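MSM0273 (Mycobacterium smegmatis, PDB 5L37) forms pentamers that probably cap the vertices of the shell of the RMM bacterial microcompartment of Mycobacterium smegmatis. Local coordinates at residues C[14-17]-C[18-21]; C[75-78]-C[79-83]. All blocks are in the same frame, centred on the assembly; numbering follows the deposited sequence.

Interaction 1 (C[14-17]-C[18-21]); sequences RRIE and GIPA
R15 and I19 meet across an open bend in the chain in a van der Waals contact, with methyl groups against both the aliphatic base and the guanidinium of R15. The two side chains cross at about a right angle: CD1 of I19 lies 3.9 Å from CB of R15, and CG2 of I19 lies 3.8 Å from NH1 of R15, approaching the guanidinium obliquely. A long arginine suits this place, because its extended chain (chi2 167°) lets I19 meet CB at one end and the guanidinium at the other while the charge is carried out to water. CD1 of I19 also packs loosely on I16, 4.4 Å from its CG1. I19 also touches F24 and F39 of strands 23-29 and 35-40 and, like I16, P68; R15 packs on F24 as well.

The bend belongs to the loop that leaves the short strand 14-15 of the EutN/CcmL pentamer fold. R14 and R15 of that strand pair in antiparallel fashion with a strand of a second subunit, so the sheet continues across the interface. G18 lies in the bend at phi 101°, where a CB would collide with the carbonyl O of E17. That same carbonyl O accepts a hydrogen bond from NE1 of W61 of the second subunit.

Water supplies the polar links within the bend. One water receives a bond from NH1 of R15 at the guanidinium edge and donates to O of P20, 2.8 Å from that oxygen. Another water donates to O of I16, its own oxygen 2.8 Å away. It also accepts from the backbone N of I19. NE of R15 turns instead to OG of S12.

Interaction 2 (C[75-78]-C[79-83]); sequences GSID and TRSDS
The backbone of D78 to S81 folds into a type I beta turn, closed by the hydrogen bond from N of S81 to O of D78 (3.1 Å, N-H...O angle 159°). It bends the tail sharply just past strand 71-76, the last strand of the EutN/CcmL barrel, on a surface that faces a third subunit.

The serine hydroxyl adds a second grip on the same acceptor: OG of S81 donates to O of D78 at 2.9 Å. Both donors come from one face of the carbonyl plane, the amide well above it and the hydroxyl tilted from it by 22°. Serine suits the last place of the turn because its short side chain, with OG beside the backbone N (chi1 -56°), can fold back to the very oxygen its amide holds. OG also accepts a hydrogen bond from the backbone N of W11 of the third subunit, so the hydroxyl both donates and accepts, linking the turn to the interface.

D78 opens the turn. Its OD2 is hydrogen-bonded to OG1 of T13 of the third subunit, while its side chain packs on W11 of that subunit. An acid is apt here because it can accept hydrogen bonds across the interface as its own backbone closes the turn. R80, at an exposed corner, approaches D78 through aliphatic carbon, its CG 4.2 Å from CB of D78. The beta-branched I77 sets CG2 against the hydroxyl, 3.4 Å from OG of S81.

From the N terminus, strand 2-9 leads through a loop to strand 14-15, and interaction 1 spans the bend beyond it before strand 23-29 begins. The chain then runs through strands 35-40 and 49-54, helix 56-60 and strand 71-76, after which interaction 2 closes its turn in the C-terminal tail. The two neither nest nor cross: they follow in series, on opposite sides of the centre of the chain, with centres 31 Å apart and nearest atoms about 14 Å apart. Interaction 1 faces the second subunit and interaction 2 the third, so the two regions lie on the two sides of the subunit, at successive copies of the ring's repeating interface.

Interaction 1 (C[14-17]-C[18-21])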
loop_
_atom_site.group_PDB
_atom_site.type_symbol
_atom_site.label_atom_id
_atom_site.label_comp_id
_atom_site.label_asym_id
_atom_site.label_seq_id
_atom_site.Cartn_x
_atom_site.Cartn_y
_atom_site.Cartn_z
ATOM N N ARG C 14 -18.013 16.791 9.964
ATOM C CA ARG C 14 -18.835 15.587 10.065
ATOM C C ARG C 14 -18.000 14.405 9.612
ATOM O O ARG C 14 -17.010 14.585 8.913
ATOM C CB ARG C 14 -20.115 15.680 9.256
ATOM C CG ARG C 14 -19.963 15.668 7.801
ATOM C CD ARG C 14 -21.349 15.636 7.140
ATOM N NE ARG C 14 -21.218 15.663 5.688
ATOM C CZ ARG C 14 -22.238 15.536 4.843
ATOM N NH1 ARG C 14 -23.472 15.363 5.305
ATOM N NH2 ARG C 14 -22.018 15.586 3.541
ATOM N N ARG C 15 -18.358 13.221 10.082
ATOM C CA ARG C 15 -17.584 12.002 9.794
ATOM C C ARG C 15 -18.525 10.868 9.513
ATOM O O ARG C 15 -19.638 10.876 9.993
ATOM C CB ARG C 15 -16.711 11.590 10.980
ATOM C CG ARG C 15 -15.827 12.669 11.544
ATOM C CD ARG C 15 -15.278 12.233 12.882
ATOM N NE ARG C 15 -14.295 13.188 13.417
ATOM C CZ ARG C 15 -13.562 12.959 14.497
ATOM N NH1 ARG C 15 -13.713 11.820 15.171
ATOM N NH2 ARG C 15 -12.683 13.871 14.911
ATOM N N ILE C 16 -18.059 9.863 8.749
ATOM C CA ILE C 16 -18.820 8.615 8.640
ATOM C C ILE C 16 -18.720 7.922 9.991
ATOM O O ILE C 16 -17.906 8.298 10.865
ATOM C CB ILE C 16 -18.313 7.639 7.536
ATOM C CG1 ILE C 16 -16.860 7.271 7.777
ATOM C CG2 ILE C 16 -18.495 8.297 6.144
ATOM C CD1 ILE C 16 -16.371 6.259 6.672
ATOM N N GLU C 17 -19.621 6.977 10.194
ATOM C CA GLU C 17 -19.635 6.230 11.446
ATOM C C GLU C 17 -18.438 5.314 11.586
ATOM O O GLU C 17 -17.810 4.897 10.586
ATOM C CB GLU C 17 -20.912 5.381 11.558
ATOM C CG GLU C 17 -22.199 6.159 11.520
ATOM C CD GLU C 17 -22.541 6.881 12.773
ATOM O OE1 GLU C 17 -21.732 6.931 13.730
ATOM O OE2 GLU C 17 -23.717 7.300 12.845
ATOM N N GLY C 18 -18.065 5.020 12.839
ATOM C CA GLY C 18 -17.068 3.963 13.028
ATOM C C GLY C 18 -15.656 4.450 13.293
ATOM O O GLY C 18 -14.728 3.657 13.347
ATOM N N ILE C 19 -15.480 5.760 13.411
ATOM C CA ILE C 19 -14.173 6.323 13.793
ATOM C C ILE C 19 -14.058 6.326 15.314
ATOM O O ILE C 19 -14.925 6.836 15.998
ATOM C CB ILE C 19 -13.978 7.711 13.161
ATOM C CG1 ILE C 19 -13.894 7.491 11.636
ATOM C CG2 ILE C 19 -12.705 8.431 13.720
ATOM C CD1 ILE C 19 -14.025 8.710 10.872
ATOM N N PRO C 20 -12.983 5.732 15.824
ATOM C CA PRO C 20 -12.800 5.582 17.266
ATOM C C PRO C 20 -12.488 6.900 17.936
ATOM O O PRO C 20 -12.232 7.889 17.241
ATOM C CB PRO C 20 -11.581 4.630 17.366
ATOM C CG PRO C 20 -10.927 4.645 16.080
ATOM C CD PRO C 20 -11.827 5.259 15.044
ATOM N N ALA C 21 -12.466 6.891 19.271
ATOM C CA ALA C 21 -11.951 8.002 20.068
ATOM C C ALA C 21 -10.513 8.263 19.645
ATOM O O ALA C 21 -9.775 7.343 19.355
ATOM C CB ALA C 21 -11.988 7.666 21.567
HETATM O O HOH W 1 -12.365 10.688 17.423
HETATM O O HOH W 2 -15.942 9.986 15.281
HETATM O O HOH W 3 -17.253 8.278 13.555
#

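Interaction 2 (C[75-78]-C[79-83])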
loop_
_atom_site.group_PDB
_atom_site.type_symbol
_atom_site.label_atom_id
_atom_site.label_comp_id
_atom_site.label_asym_id
_atom_site.label_seq_id
_atom_site.Cartn_x
_atom_site.Cartn_y
_atom_site.Cartn_z
ATOM N N GLY C 75 3.982 5.924 18.282
ATOM C CA GLY C 75 4.829 6.290 19.428
ATOM C C GLY C 75 5.551 7.605 19.169
ATOM O O GLY C 75 5.522 8.135 18.041
ATOM N N SER C 76 6.168 8.154 20.204
ATOM C CA SER C 76 7.010 9.335 19.992
ATOM C C SER C 76 8.450 8.899 19.915
ATOM O O SER C 76 8.800 7.802 20.364
ATOM C CB SER C 76 6.796 10.420 21.063
ATOM O OG SER C 76 7.159 9.923 22.301
ATOM N N ILE C 77 9.284 9.720 19.283
ATOM C CA ILE C 77 10.684 9.354 19.051
ATOM C C ILE C 77 11.554 9.917 20.174
ATOM O O ILE C 77 11.577 11.140 20.429
ATOM C CB ILE C 77 11.148 9.890 17.705
ATOM C CG1 ILE C 77 10.245 9.289 16.607
ATOM C CG2 ILE C 77 12.610 9.594 17.444
ATOM C CD1 ILE C 77 10.440 9.897 15.299
ATOM N N ASP C 78 12.304 9.023 20.807
ATOM C CA ASP C 78 13.154 9.414 21.909
ATOM C C ASP C 78 14.334 10.226 21.388
ATOM O O ASP C 78 14.816 9.993 20.251
ATOM C CB ASP C 78 13.731 8.217 22.688
ATOM C CG ASP C 78 12.687 7.263 23.261
ATOM O OD1 ASP C 78 11.477 7.510 23.196
ATOM O OD2 ASP C 78 13.168 6.356 23.997
ATOM N N THR C 79 14.851 11.086 22.255
ATOM C CA THR C 79 15.974 11.928 21.821
ATOM C C THR C 79 17.270 11.190 21.572
ATOM O O THR C 79 18.193 11.746 20.970
ATOM C CB THR C 79 16.238 13.059 22.826
ATOM O OG1 THR C 79 16.430 12.533 24.156
ATOM C CG2 THR C 79 15.062 14.001 22.799
ATOM N N ARG C 80 17.373 9.948 22.042
ATOM C CA ARG C 80 18.614 9.217 21.814
ATOM C C ARG C 80 18.637 8.555 20.447
ATOM O O ARG C 80 19.679 8.037 20.031
ATOM C CB ARG C 80 18.845 8.190 22.920
ATOM C CG ARG C 80 17.806 7.115 22.981
ATOM C CD ARG C 80 18.294 5.994 23.914
ATOM N NE ARG C 80 19.641 5.566 23.542
ATOM C CZ ARG C 80 20.234 4.468 24.003
ATOM N NH1 ARG C 80 19.605 3.684 24.872
ATOM N NH2 ARG C 80 21.458 4.152 23.588
ATOM N N SER C 81 17.506 8.592 19.751
ATOM C CA SER C 81 17.434 8.009 18.401
ATOM C C SER C 81 18.457 8.626 17.474
ATOM O O SER C 81 18.727 9.804 17.555
ATOM C CB SER C 81 16.057 8.188 17.808
ATOM O OG SER C 81 15.069 7.627 18.651
ATOM N N ASP C 82 19.041 7.824 16.598
ATOM C CA ASP C 82 20.090 8.380 15.753
ATOM C C ASP C 82 19.870 8.004 14.276
ATOM O O ASP C 82 19.031 7.145 13.920
ATOM C CB ASP C 82 21.483 7.943 16.223
ATOM C CG ASP C 82 21.650 6.411 16.341
ATOM O OD1 ASP C 82 21.205 5.691 15.449
ATOM O OD2 ASP C 82 22.278 5.950 17.322
ATOM N N SER C 83 20.672 8.657 13.442
ATOM C CA SER C 83 20.525 8.570 11.980
ATOM C C SER C 83 21.867 8.847 11.362
ATOM O O SER C 83 22.683 9.575 11.939
ATOM C CB SER C 83 19.493 9.579 11.485
ATOM O OG SER C 83 19.511 9.636 10.072
#